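Local structure of dihydroxyacetone kinase (Citrobacter freundii, 1UN8) at residues V358-V362 with L410-L416; V454-N458 with L485-L489; D479-A484 with A501-A506. The protein phosphorylates dihydroxyacetone with ATP, using a divalent metal cation, and holds a tightly bound phospholipid of unknown role inside its helical-barrel domain. All blocks are in the same frame, centred on the assembly; numbering follows the deposited sequence.

Contact 1 of 3, residues V358-V362 with L410-L416; sequences VAGIV and LNNLATL. With MYY ((2R)-3-(phosphonooxy)-2-(tetradecanoyloxy)propyl palmitate), chain C.
Val-358 packs against Leu-410, and this pair is the close part of the contact. The two side chains run past each other in opposite directions. CG1 of Val-358 lies 3.9 Å from CD2 of Leu-410. Both branches of the valine, CG1 and CG2, also lie against the Leu-410 carbonyl O, each at 3.7 Å. Leu-410 then reaches one residue further: its CD1 is 3.7 Å from CB of Ala-359. This reach follows from its torsions, with CG anti to the carbonyl carbon (chi1 -61°) and the chain extended beyond it. No hydrogen bond links the two segments.

Packing is looser on the inner side. CD2 of Leu-416 is 4.0 Å from Val-358 CG1 and 4.3 Å from Val-362 CG2. Leu-413 touches Val-358 more distantly and turns mainly to the lipid. Its CD1 lies 3.6 Å from O10 of the phospholipid, and its CD2 meets the acyl chain. CG2 of Ile-361 approaches the same chain, 3.8 Å from C27. On the solvent side, the exposed Asn-411 is hydrogen-bonded through its N to Ser-353 and through its OD1 to Asn-355. Asn-412 is the N-cap residue of helix 413-427. Its OD1 accepts a hydrogen bond from Thr-415 OG1, the hydroxyl standing above the carbonyl plane rather than in it.

The contact joins the start of helix 356-371 to the start of helix 413-427 and the loop before it. Helix 388-404 packs on Val-362 and Leu-410 through Leu-403. Helix 430-448 meets Leu-413 and Ala-414 through Leu-447.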
ATOM      1  N   VAL A 358     -50.148 -30.358 -19.036  1.00 59.50           N
ATOM      2  CA  VAL A 358     -48.966 -29.538 -18.847  1.00 57.90           C
ATOM      3  C   VAL A 358     -48.691 -28.675 -20.065  1.00 58.54           C
ATOM      4  O   VAL A 358     -48.454 -27.475 -19.932  1.00 59.86           O
ATOM      5  CB  VAL A 358     -47.745 -30.419 -18.555  1.00 57.35           C
ATOM      6  CG1 VAL A 358     -46.481 -29.582 -18.528  1.00 54.91           C
ATOM      7  CG2 VAL A 358     -47.941 -31.129 -17.228  1.00 55.21           C
ATOM      8  N   ALA A 359     -48.727 -29.279 -21.250  1.00 58.62           N
ATOM      9  CA  ALA A 359     -48.486 -28.545 -22.494  1.00 59.23           C
ATOM     10  C   ALA A 359     -49.425 -27.349 -22.636  1.00 59.03           C
ATOM     11  O   ALA A 359     -49.030 -26.287 -23.136  1.00 58.90           O
ATOM     12  CB  ALA A 359     -48.647 -29.476 -23.693  1.00 59.20           C
ATOM     13  N   GLY A 360     -50.667 -27.529 -22.194  1.00 58.50           N
ATOM     14  CA  GLY A 360     -51.646 -26.459 -22.269  1.00 58.55           C
ATOM     15  C   GLY A 360     -51.267 -25.312 -21.352  1.00 58.06           C
ATOM     16  O   GLY A 360     -51.482 -24.139 -21.679  1.00 58.14           O
ATOM     17  N   ILE A 361     -50.708 -25.651 -20.194  1.00 55.78           N
ATOM     18  CA  ILE A 361     -50.283 -24.649 -19.230  1.00 55.95           C
ATOM     19  C   ILE A 361     -49.080 -23.894 -19.798  1.00 56.29           C
ATOM     20  O   ILE A 361     -49.078 -22.662 -19.900  1.00 56.32           O
ATOM     21  CB  ILE A 361     -49.888 -25.305 -17.887  1.00 55.09           C
ATOM     22  CG1 ILE A 361     -51.102 -26.006 -17.283  1.00 54.62           C
ATOM     23  CG2 ILE A 361     -49.351 -24.262 -16.938  1.00 53.35           C
ATOM     24  CD1 ILE A 361     -52.303 -25.104 -17.147  1.00 57.58           C
ATOM     25  N   VAL A 362     -48.057 -24.652 -20.171  1.00 56.67           N
ATOM     26  CA  VAL A 362     -46.848 -24.090 -20.734  1.00 56.82           C
ATOM     27  C   VAL A 362     -47.188 -23.174 -21.905  1.00 57.83           C
ATOM     28  O   VAL A 362     -46.657 -22.071 -22.005  1.00 58.86           O
ATOM     29  CB  VAL A 362     -45.892 -25.218 -21.194  1.00 56.23           C
ATOM     30  CG1 VAL A 362     -44.733 -24.643 -21.976  1.00 55.82           C
ATOM     31  CG2 VAL A 362     -45.372 -25.978 -19.980  1.00 54.98           C
ATOM     32  N   LEU A 410     -42.380 -32.712 -21.025  1.00 68.48           N
ATOM     33  CA  LEU A 410     -43.697 -32.402 -20.479  1.00 69.39           C
ATOM     34  C   LEU A 410     -44.280 -33.389 -19.471  1.00 70.39           C
ATOM     35  O   LEU A 410     -45.092 -33.009 -18.629  1.00 70.69           O
ATOM     36  CB  LEU A 410     -44.699 -32.235 -21.624  1.00 68.77           C
ATOM     37  CG  LEU A 410     -44.436 -31.129 -22.646  1.00 69.14           C
ATOM     38  CD1 LEU A 410     -45.405 -31.263 -23.820  1.00 68.28           C
ATOM     39  CD2 LEU A 410     -44.583 -29.774 -21.973  1.00 68.26           C
ATOM     40  N   ASN A 411     -43.881 -34.654 -19.546  1.00 71.19           N
ATOM     41  CA  ASN A 411     -44.444 -35.643 -18.639  1.00 70.76           C
ATOM     42  C   ASN A 411     -43.752 -35.767 -17.286  1.00 69.74           C
ATOM     43  O   ASN A 411     -44.130 -36.601 -16.459  1.00 69.00           O
ATOM     44  CB  ASN A 411     -44.498 -37.005 -19.324  1.00 73.09           C
ATOM     45  CG  ASN A 411     -45.658 -37.842 -18.835  1.00 75.08           C
ATOM     46  OD1 ASN A 411     -46.811 -37.399 -18.864  1.00 76.01           O
ATOM     47  ND2 ASN A 411     -45.366 -39.054 -18.378  1.00 76.46           N
ATOM     48  N   ASN A 412     -42.749 -34.929 -17.057  1.00 68.72           N
ATOM     49  CA  ASN A 412     -42.024 -34.947 -15.796  1.00 67.60           C
ATOM     50  C   ASN A 412     -41.703 -33.525 -15.379  1.00 66.57           C
ATOM     51  O   ASN A 412     -40.703 -32.954 -15.823  1.00 66.92           O
ATOM     52  CB  ASN A 412     -40.730 -35.748 -15.934  1.00 68.83           C
ATOM     53  CG  ASN A 412     -39.955 -35.839 -14.628  1.00 69.38           C
ATOM     54  OD1 ASN A 412     -38.964 -36.559 -14.536  1.00 69.61           O
ATOM     55  ND2 ASN A 412     -40.403 -35.103 -13.612  1.00 70.29           N
ATOM     56  N   LEU A 413     -42.547 -32.963 -14.514  1.00 65.78           N
ATOM     57  CA  LEU A 413     -42.366 -31.593 -14.037  1.00 64.34           C
ATOM     58  C   LEU A 413     -40.980 -31.314 -13.479  1.00 63.31           C
ATOM     59  O   LEU A 413     -40.355 -30.313 -13.848  1.00 62.70           O
ATOM     60  CB  LEU A 413     -43.418 -31.242 -12.981  1.00 63.08           C
ATOM     61  CG  LEU A 413     -44.784 -30.809 -13.521  1.00 64.02           C
ATOM     62  CD1 LEU A 413     -45.642 -30.327 -12.363  1.00 63.07           C
ATOM     63  CD2 LEU A 413     -44.620 -29.676 -14.541  1.00 63.53           C
ATOM     64  N   ALA A 414     -40.502 -32.194 -12.599  1.00 61.82           N
ATOM     65  CA  ALA A 414     -39.182 -32.023 -11.992  1.00 61.07           C
ATOM     66  C   ALA A 414     -38.130 -31.712 -13.051  1.00 59.88           C
ATOM     67  O   ALA A 414     -37.447 -30.696 -12.988  1.00 59.14           O
ATOM     68  CB  ALA A 414     -38.796 -33.275 -11.224  1.00 60.54           C
ATOM     69  N   THR A 415     -38.014 -32.592 -14.033  1.00 60.72           N
ATOM     70  CA  THR A 415     -37.048 -32.409 -15.106  1.00 59.96           C
ATOM     71  C   THR A 415     -37.428 -31.211 -15.969  1.00 58.24           C
ATOM     72  O   THR A 415     -36.554 -30.494 -16.460  1.00 58.90           O
ATOM     73  CB  THR A 415     -36.962 -33.679 -15.967  1.00 60.58           C
ATOM     74  OG1 THR A 415     -36.684 -34.798 -15.114  1.00 59.70           O
ATOM     75  CG2 THR A 415     -35.850 -33.558 -17.000  1.00 60.45           C
ATOM     76  N   LEU A 416     -38.729 -30.991 -16.147  1.00 56.26           N
ATOM     77  CA  LEU A 416     -39.187 -29.855 -16.937  1.00 55.41           C
ATOM     78  C   LEU A 416     -38.736 -28.561 -16.296  1.00 54.55           C
ATOM     79  O   LEU A 416     -38.170 -27.699 -16.964  1.00 56.14           O
ATOM     80  CB  LEU A 416     -40.709 -29.827 -17.054  1.00 54.28           C
ATOM     81  CG  LEU A 416     -41.211 -28.590 -17.808  1.00 53.36           C
ATOM     82  CD1 LEU A 416     -40.735 -28.641 -19.263  1.00 51.27           C
ATOM     83  CD2 LEU A 416     -42.726 -28.522 -17.739  1.00 52.34           C
TER
HETATM   84  C38 MYY C1551     -39.960 -15.569 -17.626  1.00 54.89           C
HETATM   85  C37 MYY C1551     -40.403 -16.721 -18.530  1.00 54.34           C
HETATM   86  C36 MYY C1551     -40.886 -17.918 -17.707  1.00 54.07           C
HETATM   87  C35 MYY C1551     -41.363 -19.062 -18.605  1.00 53.08           C
HETATM   88  C34 MYY C1551     -41.970 -20.200 -17.777  1.00 55.95           C
HETATM   89  C33 MYY C1551     -42.475 -21.365 -18.633  1.00 54.73           C
HETATM   90  C32 MYY C1551     -43.039 -22.495 -17.764  1.00 55.86           C
HETATM   91  C31 MYY C1551     -44.335 -22.089 -17.058  1.00 58.34           C
HETATM   92  C30 MYY C1551     -44.713 -22.995 -15.879  1.00 62.77           C
HETATM   93  C29 MYY C1551     -45.276 -24.370 -16.252  1.00 64.71           C
HETATM   94  C28 MYY C1551     -45.964 -24.994 -15.033  1.00 67.48           C
HETATM   95  C27 MYY C1551     -46.607 -26.356 -15.310  1.00 71.44           C
HETATM   96  C26 MYY C1551     -47.561 -26.786 -14.190  1.00 74.84           C
HETATM   97  C25 MYY C1551     -48.177 -28.160 -14.481  1.00 79.73           C
HETATM   98  C24 MYY C1551     -49.622 -28.300 -13.999  1.00 84.08           C
HETATM   99  C23 MYY C1551     -49.812 -28.981 -12.636  1.00 88.09           C
HETATM  100  O10 MYY C1551     -48.919 -28.966 -11.788  1.00 88.68           O
HETATM  101  O8  MYY C1551     -50.989 -29.618 -12.394  1.00 91.54           O
HETATM  102  C6  MYY C1551     -51.079 -30.144 -11.056  1.00 96.08           C
HETATM  103  C5  MYY C1551     -51.801 -29.153 -10.150  1.00 99.92           C
HETATM  104  C4  MYY C1551     -53.062 -29.783  -9.535  1.00104.11           C
HETATM  105  O6  MYY C1551     -53.867 -30.505 -10.483  1.00110.36           O
HETATM  106  P   MYY C1551     -54.859 -29.790 -11.542  1.00112.93           P
HETATM  107  O4  MYY C1551     -53.997 -28.659 -12.305  1.00112.74           O
HETATM  108  O3  MYY C1551     -55.176 -30.936 -12.633  1.00112.40           O
HETATM  109  O5  MYY C1551     -56.105 -29.257 -10.942  1.00112.35           O
HETATM  110  O7  MYY C1551     -52.028 -27.916 -10.855  1.00 98.18           O
HETATM  111  C7  MYY C1551     -52.170 -26.861 -10.004  1.00 94.62           C
HETATM  112  O9  MYY C1551     -52.145 -27.017  -8.785  1.00 96.62           O
HETATM  113  C8  MYY C1551     -52.399 -25.471 -10.609  1.00 90.22           C
HETATM  114  C9  MYY C1551     -51.282 -24.512 -10.195  1.00 84.63           C
HETATM  115  C10 MYY C1551     -50.618 -23.857 -11.410  1.00 80.60           C
HETATM  116  C11 MYY C1551     -49.509 -22.882 -11.006  1.00 77.49           C
HETATM  117  C12 MYY C1551     -48.817 -22.306 -12.244  1.00 74.38           C
HETATM  118  C13 MYY C1551     -47.647 -21.392 -11.876  1.00 72.91           C
HETATM  119  C14 MYY C1551     -46.829 -21.115 -13.139  1.00 71.59           C
HETATM  120  C15 MYY C1551     -45.534 -20.350 -12.861  1.00 70.19           C
HETATM  121  C16 MYY C1551     -45.745 -18.836 -12.815  1.00 68.53           C
HETATM  122  C17 MYY C1551     -44.402 -18.131 -13.009  1.00 67.01           C
HETATM  123  C18 MYY C1551     -44.603 -16.684 -13.463  1.00 66.15           C
HETATM  124  C19 MYY C1551     -43.288 -16.061 -13.939  1.00 63.64           C
HETATM  125  C20 MYY C1551     -43.525 -14.685 -14.568  1.00 62.52           C

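Contact 2 of 3, residues V454-N458 with L485-L489; sequences VEALN and LTSLL
Leu-485 fits against Leu-457 and Asn-458 where segments 454-458 and 485-489 run nearly antiparallel (153°), their axes 9.8 Å apart. Its side chain crosses that of Leu-457 at about a right angle. CD2 lies 3.9 Å from Leu-457 CB, while CD1 rests on the Leu-457 carbonyl O at 3.4 Å. With CG anti to its own carbonyl carbon (chi1 -68°), the branched end is carried across to this part of helix 453-468. Asn-458 slides past Leu-485 in the opposite direction, its ND2 3.5 Å from Leu-485 CB.

The same ND2 gives a weak hydrogen bond to the Leu-485 carbonyl O, at 3.3 Å and bent to 144°. A second weak bond runs from it to the Val-454 carbonyl O, within its own helix. ND2 thus bridges the two backbones through two weak bonds.

Thr-486 and Ser-487 face other directions. The Thr-486 hydroxyl bonds to the Gln-482 carbonyl, and Ser-487 packs on helix 495-511. Leu-488 returns to the interface with its CB, 3.9 Å from CG2 of Val-454; the two side chains cross obliquely. Leu-489 closes the segment at the exposed edge. Its CD1 meets CG1 of Val-454 closely, at 3.4 Å, and its CD2 comes to 4.1 Å from Asn-458 ND2. Of the two Val-454 branches, CG2 lies nearest Leu-488 and CG1 nearest Leu-489.

This is packing of antiparallel helices in the eight-helix barrel of the C-terminal domain. Leu-457 belongs both to this interface and to the lipid pocket that the barrel encloses.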
ATOM      1  N   VAL A 454     -47.345 -26.770  -5.940  1.00 59.15           N
ATOM      2  CA  VAL A 454     -47.419 -25.555  -5.146  1.00 59.82           C
ATOM      3  C   VAL A 454     -46.307 -25.473  -4.104  1.00 58.85           C
ATOM      4  O   VAL A 454     -45.778 -24.399  -3.833  1.00 58.60           O
ATOM      5  CB  VAL A 454     -48.798 -25.435  -4.452  1.00 61.08           C
ATOM      6  CG1 VAL A 454     -48.815 -24.264  -3.477  1.00 60.49           C
ATOM      7  CG2 VAL A 454     -49.869 -25.240  -5.507  1.00 61.28           C
ATOM      8  N   GLU A 455     -45.951 -26.603  -3.515  1.00 59.15           N
ATOM      9  CA  GLU A 455     -44.887 -26.609  -2.521  1.00 60.08           C
ATOM     10  C   GLU A 455     -43.565 -26.248  -3.177  1.00 58.57           C
ATOM     11  O   GLU A 455     -42.796 -25.442  -2.647  1.00 57.57           O
ATOM     12  CB  GLU A 455     -44.778 -27.987  -1.868  1.00 62.82           C
ATOM     13  CG  GLU A 455     -45.167 -27.994  -0.407  1.00 68.12           C
ATOM     14  CD  GLU A 455     -45.642 -29.356   0.063  1.00 71.44           C
ATOM     15  OE1 GLU A 455     -44.838 -30.321   0.016  1.00 71.28           O
ATOM     16  OE2 GLU A 455     -46.824 -29.448   0.481  1.00 73.30           O
ATOM     17  N   ALA A 456     -43.315 -26.851  -4.338  1.00 56.68           N
ATOM     18  CA  ALA A 456     -42.082 -26.611  -5.075  1.00 54.86           C
ATOM     19  C   ALA A 456     -41.996 -25.149  -5.516  1.00 53.76           C
ATOM     20  O   ALA A 456     -40.938 -24.521  -5.403  1.00 53.35           O
ATOM     21  CB  ALA A 456     -42.010 -27.549  -6.287  1.00 54.31           C
ATOM     22  N   LEU A 457     -43.111 -24.614  -6.008  1.00 51.58           N
ATOM     23  CA  LEU A 457     -43.159 -23.230  -6.462  1.00 50.38           C
ATOM     24  C   LEU A 457     -42.856 -22.277  -5.322  1.00 50.05           C
ATOM     25  O   LEU A 457     -42.220 -21.248  -5.525  1.00 49.26           O
ATOM     26  CB  LEU A 457     -44.525 -22.904  -7.064  1.00 50.66           C
ATOM     27  CG  LEU A 457     -44.809 -23.538  -8.431  1.00 50.58           C
ATOM     28  CD1 LEU A 457     -46.223 -23.197  -8.890  1.00 48.71           C
ATOM     29  CD2 LEU A 457     -43.783 -23.041  -9.444  1.00 49.31           C
ATOM     30  N   ASN A 458     -43.307 -22.626  -4.121  1.00 50.35           N
ATOM     31  CA  ASN A 458     -43.057 -21.801  -2.951  1.00 49.72           C
ATOM     32  C   ASN A 458     -41.606 -21.870  -2.545  1.00 49.57           C
ATOM     33  O   ASN A 458     -41.054 -20.887  -2.069  1.00 51.42           O
ATOM     34  CB  ASN A 458     -43.923 -22.241  -1.782  1.00 52.13           C
ATOM     35  CG  ASN A 458     -45.031 -21.256  -1.487  1.00 52.81           C
ATOM     36  OD1 ASN A 458     -44.785 -20.149  -1.007  1.00 53.03           O
ATOM     37  ND2 ASN A 458     -46.265 -21.650  -1.787  1.00 54.49           N
ATOM     38  N   LEU A 485     -49.074 -17.716  -4.457  1.00 48.82           N
ATOM     39  CA  LEU A 485     -48.601 -19.014  -3.993  1.00 50.24           C
ATOM     40  C   LEU A 485     -49.173 -19.349  -2.628  1.00 51.48           C
ATOM     41  O   LEU A 485     -49.365 -20.522  -2.292  1.00 52.73           O
ATOM     42  CB  LEU A 485     -47.071 -19.061  -3.963  1.00 48.23           C
ATOM     43  CG  LEU A 485     -46.439 -19.018  -5.361  1.00 48.03           C
ATOM     44  CD1 LEU A 485     -44.950 -19.253  -5.260  1.00 48.01           C
ATOM     45  CD2 LEU A 485     -47.078 -20.075  -6.252  1.00 47.21           C
ATOM     46  N   THR A 486     -49.459 -18.322  -1.842  1.00 52.00           N
ATOM     47  CA  THR A 486     -50.037 -18.556  -0.534  1.00 53.27           C
ATOM     48  C   THR A 486     -51.505 -18.927  -0.739  1.00 55.54           C
ATOM     49  O   THR A 486     -52.015 -19.850  -0.102  1.00 56.89           O
ATOM     50  CB  THR A 486     -49.929 -17.316   0.351  1.00 51.83           C
ATOM     51  OG1 THR A 486     -48.547 -17.032   0.588  1.00 51.54           O
ATOM     52  CG2 THR A 486     -50.614 -17.546   1.679  1.00 50.09           C
ATOM     53  N   SER A 487     -52.178 -18.219  -1.642  1.00 55.38           N
ATOM     54  CA  SER A 487     -53.576 -18.514  -1.919  1.00 56.97           C
ATOM     55  C   SER A 487     -53.726 -19.985  -2.319  1.00 58.94           C
ATOM     56  O   SER A 487     -54.576 -20.701  -1.785  1.00 58.69           O
ATOM     57  CB  SER A 487     -54.093 -17.620  -3.042  1.00 56.25           C
ATOM     58  OG  SER A 487     -55.452 -17.891  -3.324  1.00 54.39           O
ATOM     59  N   LEU A 488     -52.884 -20.427  -3.249  1.00 59.53           N
ATOM     60  CA  LEU A 488     -52.916 -21.797  -3.735  1.00 60.23           C
ATOM     61  C   LEU A 488     -52.576 -22.825  -2.661  1.00 60.89           C
ATOM     62  O   LEU A 488     -53.060 -23.949  -2.700  1.00 60.88           O
ATOM     63  CB  LEU A 488     -51.960 -21.946  -4.919  1.00 60.81           C
ATOM     64  CG  LEU A 488     -52.393 -21.206  -6.186  1.00 62.30           C
ATOM     65  CD1 LEU A 488     -51.280 -21.214  -7.217  1.00 63.37           C
ATOM     66  CD2 LEU A 488     -53.638 -21.864  -6.745  1.00 62.62           C
ATOM     67  N   LEU A 489     -51.748 -22.437  -1.702  1.00 61.73           N
ATOM     68  CA  LEU A 489     -51.350 -23.346  -0.635  1.00 62.07           C
ATOM     69  C   LEU A 489     -52.542 -23.705   0.247  1.00 63.13           C
ATOM     70  O   LEU A 489     -52.558 -24.753   0.894  1.00 63.17           O
ATOM     71  CB  LEU A 489     -50.250 -22.702   0.209  1.00 61.92           C
ATOM     72  CG  LEU A 489     -49.272 -23.648   0.912  1.00 61.16           C
ATOM     73  CD1 LEU A 489     -48.660 -24.604  -0.103  1.00 58.88           C
ATOM     74  CD2 LEU A 489     -48.188 -22.833   1.611  1.00 60.13           C
TER

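Contact 3 of 3, residues D479-A484 with A501-A506; sequences DALQPA and AAQAGA
Segments 479-484 and 501-506 run antiparallel at 152°, with axes only 7.1 Å apart, and Ala-480 and Ala-502 bring their CA atoms to 3.9 Å. Small residues allow this approach. Gly-505 faces helix 479-484, and its CA lies 3.1 Å from the Asp-479 carbonyl O in a CA-H...O contact. The bare CA of this glycine lets the two backbones come so close. A second contact of this kind joins Ala-502 CA to the Ala-480 carbonyl O, 3.3 Å apart. No conventional hydrogen bond crosses the pair.

The side chains add methyl groups packed on carbonyl oxygens and on each other. CB of Ala-480 is 3.4 Å from the Ala-502 carbonyl O, and CB of Ala-502 approaches the Ala-480 carbonyl O in return. Ala-502 CB also meets Ala-484 CB at 3.9 Å, so it touches residues on successive turns of the other helix.

The pair belongs to the eight-helix barrel that forms the C-terminal, ATP-binding domain. Helix 534-547 lies alongside and places Phe-543 on Ala-484.

Pro-483 makes the contact at the Ala-501 end. Its nitrogen carries no hydrogen to bond to the preceding turn, and helix 478-490 is kinked there. Its ring carbon CB sits 3.6 Å from the Ala-501 carbonyl O and 3.8 Å from Ala-501 CB. Ala-501 CB in turn packs on the Pro-483 carbonyl. At the other end, the carboxylate of Asp-479 leads away from helix 501-506. OD1 accepts a hydrogen bond from the Gly-473 N, and OD2 a weak one from the N of Thr-476, an ATP-binding residue.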
ATOM      1  N   ASP A 479     -44.278  -9.347  -5.011  1.00 48.42           N
ATOM      2  CA  ASP A 479     -45.507  -8.769  -4.473  1.00 48.73           C
ATOM      3  C   ASP A 479     -46.800  -9.387  -4.990  1.00 48.51           C
ATOM      4  O   ASP A 479     -47.846  -9.275  -4.351  1.00 49.63           O
ATOM      5  CB  ASP A 479     -45.531  -7.266  -4.721  1.00 49.09           C
ATOM      6  CG  ASP A 479     -44.276  -6.594  -4.241  1.00 50.32           C
ATOM      7  OD1 ASP A 479     -44.041  -6.603  -3.017  1.00 53.28           O
ATOM      8  OD2 ASP A 479     -43.525  -6.046  -5.068  1.00 50.71           O
ATOM      9  N   ALA A 480     -46.727 -10.039  -6.142  1.00 46.78           N
ATOM     10  CA  ALA A 480     -47.896 -10.680  -6.710  1.00 46.67           C
ATOM     11  C   ALA A 480     -47.752 -12.200  -6.592  1.00 46.64           C
ATOM     12  O   ALA A 480     -48.734 -12.909  -6.368  1.00 47.06           O
ATOM     13  CB  ALA A 480     -48.059 -10.268  -8.188  1.00 44.49           C
ATOM     14  N   LEU A 481     -46.522 -12.691  -6.724  1.00 46.59           N
ATOM     15  CA  LEU A 481     -46.254 -14.126  -6.667  1.00 46.51           C
ATOM     16  C   LEU A 481     -46.563 -14.752  -5.314  1.00 46.92           C
ATOM     17  O   LEU A 481     -47.291 -15.736  -5.233  1.00 47.34           O
ATOM     18  CB  LEU A 481     -44.792 -14.415  -7.019  1.00 44.33           C
ATOM     19  CG  LEU A 481     -44.469 -15.611  -7.923  1.00 42.32           C
ATOM     20  CD1 LEU A 481     -43.165 -16.217  -7.455  1.00 41.54           C
ATOM     21  CD2 LEU A 481     -45.564 -16.648  -7.899  1.00 41.21           C
ATOM     22  N   GLN A 482     -46.002 -14.185  -4.257  1.00 48.17           N
ATOM     23  CA  GLN A 482     -46.217 -14.717  -2.918  1.00 50.64           C
ATOM     24  C   GLN A 482     -47.696 -14.843  -2.571  1.00 49.46           C
ATOM     25  O   GLN A 482     -48.151 -15.905  -2.159  1.00 48.73           O
ATOM     26  CB  GLN A 482     -45.518 -13.844  -1.879  1.00 52.72           C
ATOM     27  CG  GLN A 482     -45.561 -14.430  -0.496  1.00 57.48           C
ATOM     28  CD  GLN A 482     -44.243 -14.280   0.227  1.00 61.33           C
ATOM     29  OE1 GLN A 482     -43.798 -13.165   0.524  1.00 62.62           O
ATOM     30  NE2 GLN A 482     -43.601 -15.409   0.509  1.00 63.58           N
ATOM     31  N   PRO A 483     -48.464 -13.751  -2.732  1.00 49.64           N
ATOM     32  CA  PRO A 483     -49.893 -13.801  -2.422  1.00 49.27           C
ATOM     33  C   PRO A 483     -50.545 -14.970  -3.142  1.00 49.46           C
ATOM     34  O   PRO A 483     -51.302 -15.734  -2.541  1.00 50.08           O
ATOM     35  CB  PRO A 483     -50.400 -12.454  -2.935  1.00 48.24           C
ATOM     36  CG  PRO A 483     -49.235 -11.560  -2.730  1.00 46.42           C
ATOM     37  CD  PRO A 483     -48.083 -12.406  -3.206  1.00 49.14           C
ATOM     38  N   ALA A 484     -50.221 -15.104  -4.428  1.00 48.60           N
ATOM     39  CA  ALA A 484     -50.763 -16.167  -5.262  1.00 48.66           C
ATOM     40  C   ALA A 484     -50.354 -17.543  -4.769  1.00 48.79           C
ATOM     41  O   ALA A 484     -51.192 -18.442  -4.672  1.00 49.28           O
ATOM     42  CB  ALA A 484     -50.314 -15.976  -6.709  1.00 46.52           C
ATOM     43  N   ALA A 501     -55.429 -12.665  -5.591  1.00 46.07           N
ATOM     44  CA  ALA A 501     -54.398 -12.332  -4.621  1.00 45.82           C
ATOM     45  C   ALA A 501     -53.239 -11.629  -5.330  1.00 46.00           C
ATOM     46  O   ALA A 501     -52.794 -10.555  -4.918  1.00 43.65           O
ATOM     47  CB  ALA A 501     -53.912 -13.603  -3.928  1.00 46.51           C
ATOM     48  N   ALA A 502     -52.763 -12.243  -6.407  1.00 46.52           N
ATOM     49  CA  ALA A 502     -51.668 -11.679  -7.177  1.00 46.94           C
ATOM     50  C   ALA A 502     -52.036 -10.272  -7.633  1.00 47.00           C
ATOM     51  O   ALA A 502     -51.234  -9.336  -7.535  1.00 45.98           O
ATOM     52  CB  ALA A 502     -51.363 -12.570  -8.394  1.00 45.63           C
ATOM     53  N   GLN A 503     -53.259 -10.133  -8.133  1.00 47.37           N
ATOM     54  CA  GLN A 503     -53.758  -8.853  -8.624  1.00 47.18           C
ATOM     55  C   GLN A 503     -53.711  -7.770  -7.546  1.00 46.81           C
ATOM     56  O   GLN A 503     -53.324  -6.633  -7.825  1.00 46.10           O
ATOM     57  CB  GLN A 503     -55.183  -9.030  -9.155  1.00 47.91           C
ATOM     58  CG  GLN A 503     -55.825  -7.776  -9.725  1.00 49.31           C
ATOM     59  CD  GLN A 503     -55.016  -7.138 -10.837  1.00 49.18           C
ATOM     60  OE1 GLN A 503     -54.285  -7.811 -11.556  1.00 49.25           O
ATOM     61  NE2 GLN A 503     -55.161  -5.828 -10.994  1.00 48.96           N
ATOM     62  N   ALA A 504     -54.088  -8.117  -6.316  1.00 46.48           N
ATOM     63  CA  ALA A 504     -54.060  -7.145  -5.219  1.00 45.97           C
ATOM     64  C   ALA A 504     -52.617  -6.723  -4.984  1.00 46.26           C
ATOM     65  O   ALA A 504     -52.317  -5.541  -4.834  1.00 45.33           O
ATOM     66  CB  ALA A 504     -54.637  -7.758  -3.950  1.00 45.40           C
ATOM     67  N   GLY A 505     -51.725  -7.710  -4.955  1.00 46.89           N
ATOM     68  CA  GLY A 505     -50.319  -7.430  -4.745  1.00 45.98           C
ATOM     69  C   GLY A 505     -49.745  -6.542  -5.834  1.00 45.93           C
ATOM     70  O   GLY A 505     -48.955  -5.644  -5.551  1.00 46.02           O
ATOM     71  N   ALA A 506     -50.130  -6.788  -7.083  1.00 45.14           N
ATOM     72  CA  ALA A 506     -49.628  -5.968  -8.179  1.00 45.73           C
ATOM     73  C   ALA A 506     -50.130  -4.545  -7.972  1.00 46.66           C
ATOM     74  O   ALA A 506     -49.406  -3.573  -8.191  1.00 46.49           O
ATOM     75  CB  ALA A 506     -50.119  -6.503  -9.506  1.00 44.43           C
TER

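In the fold
All three contacts lie in the C-terminal helical domain. Contact 1 closes along the chain before contacts 2 and 3, whose segments interleave. Contacts 2 and 3 share helix 478-490: they touch through Ser-487 CB and Ala-501 CB, 4.1 Å apart, and their centres are about 12 Å apart. Contact 1 stands separate, its centre about 17 Å from that of contact 2 and about 24 Å from that of contact 3. The lipid connects contacts 1 and 2, since Ile-361, Leu-413 and Leu-457 all line its pocket. Contact 3 lies nearer the ATP-binding residues: the Asp-479 side chain is about 4 Å from that of Thr-476, whereas that of Leu-485 in contact 2 is about 8 Å from that of Met-477.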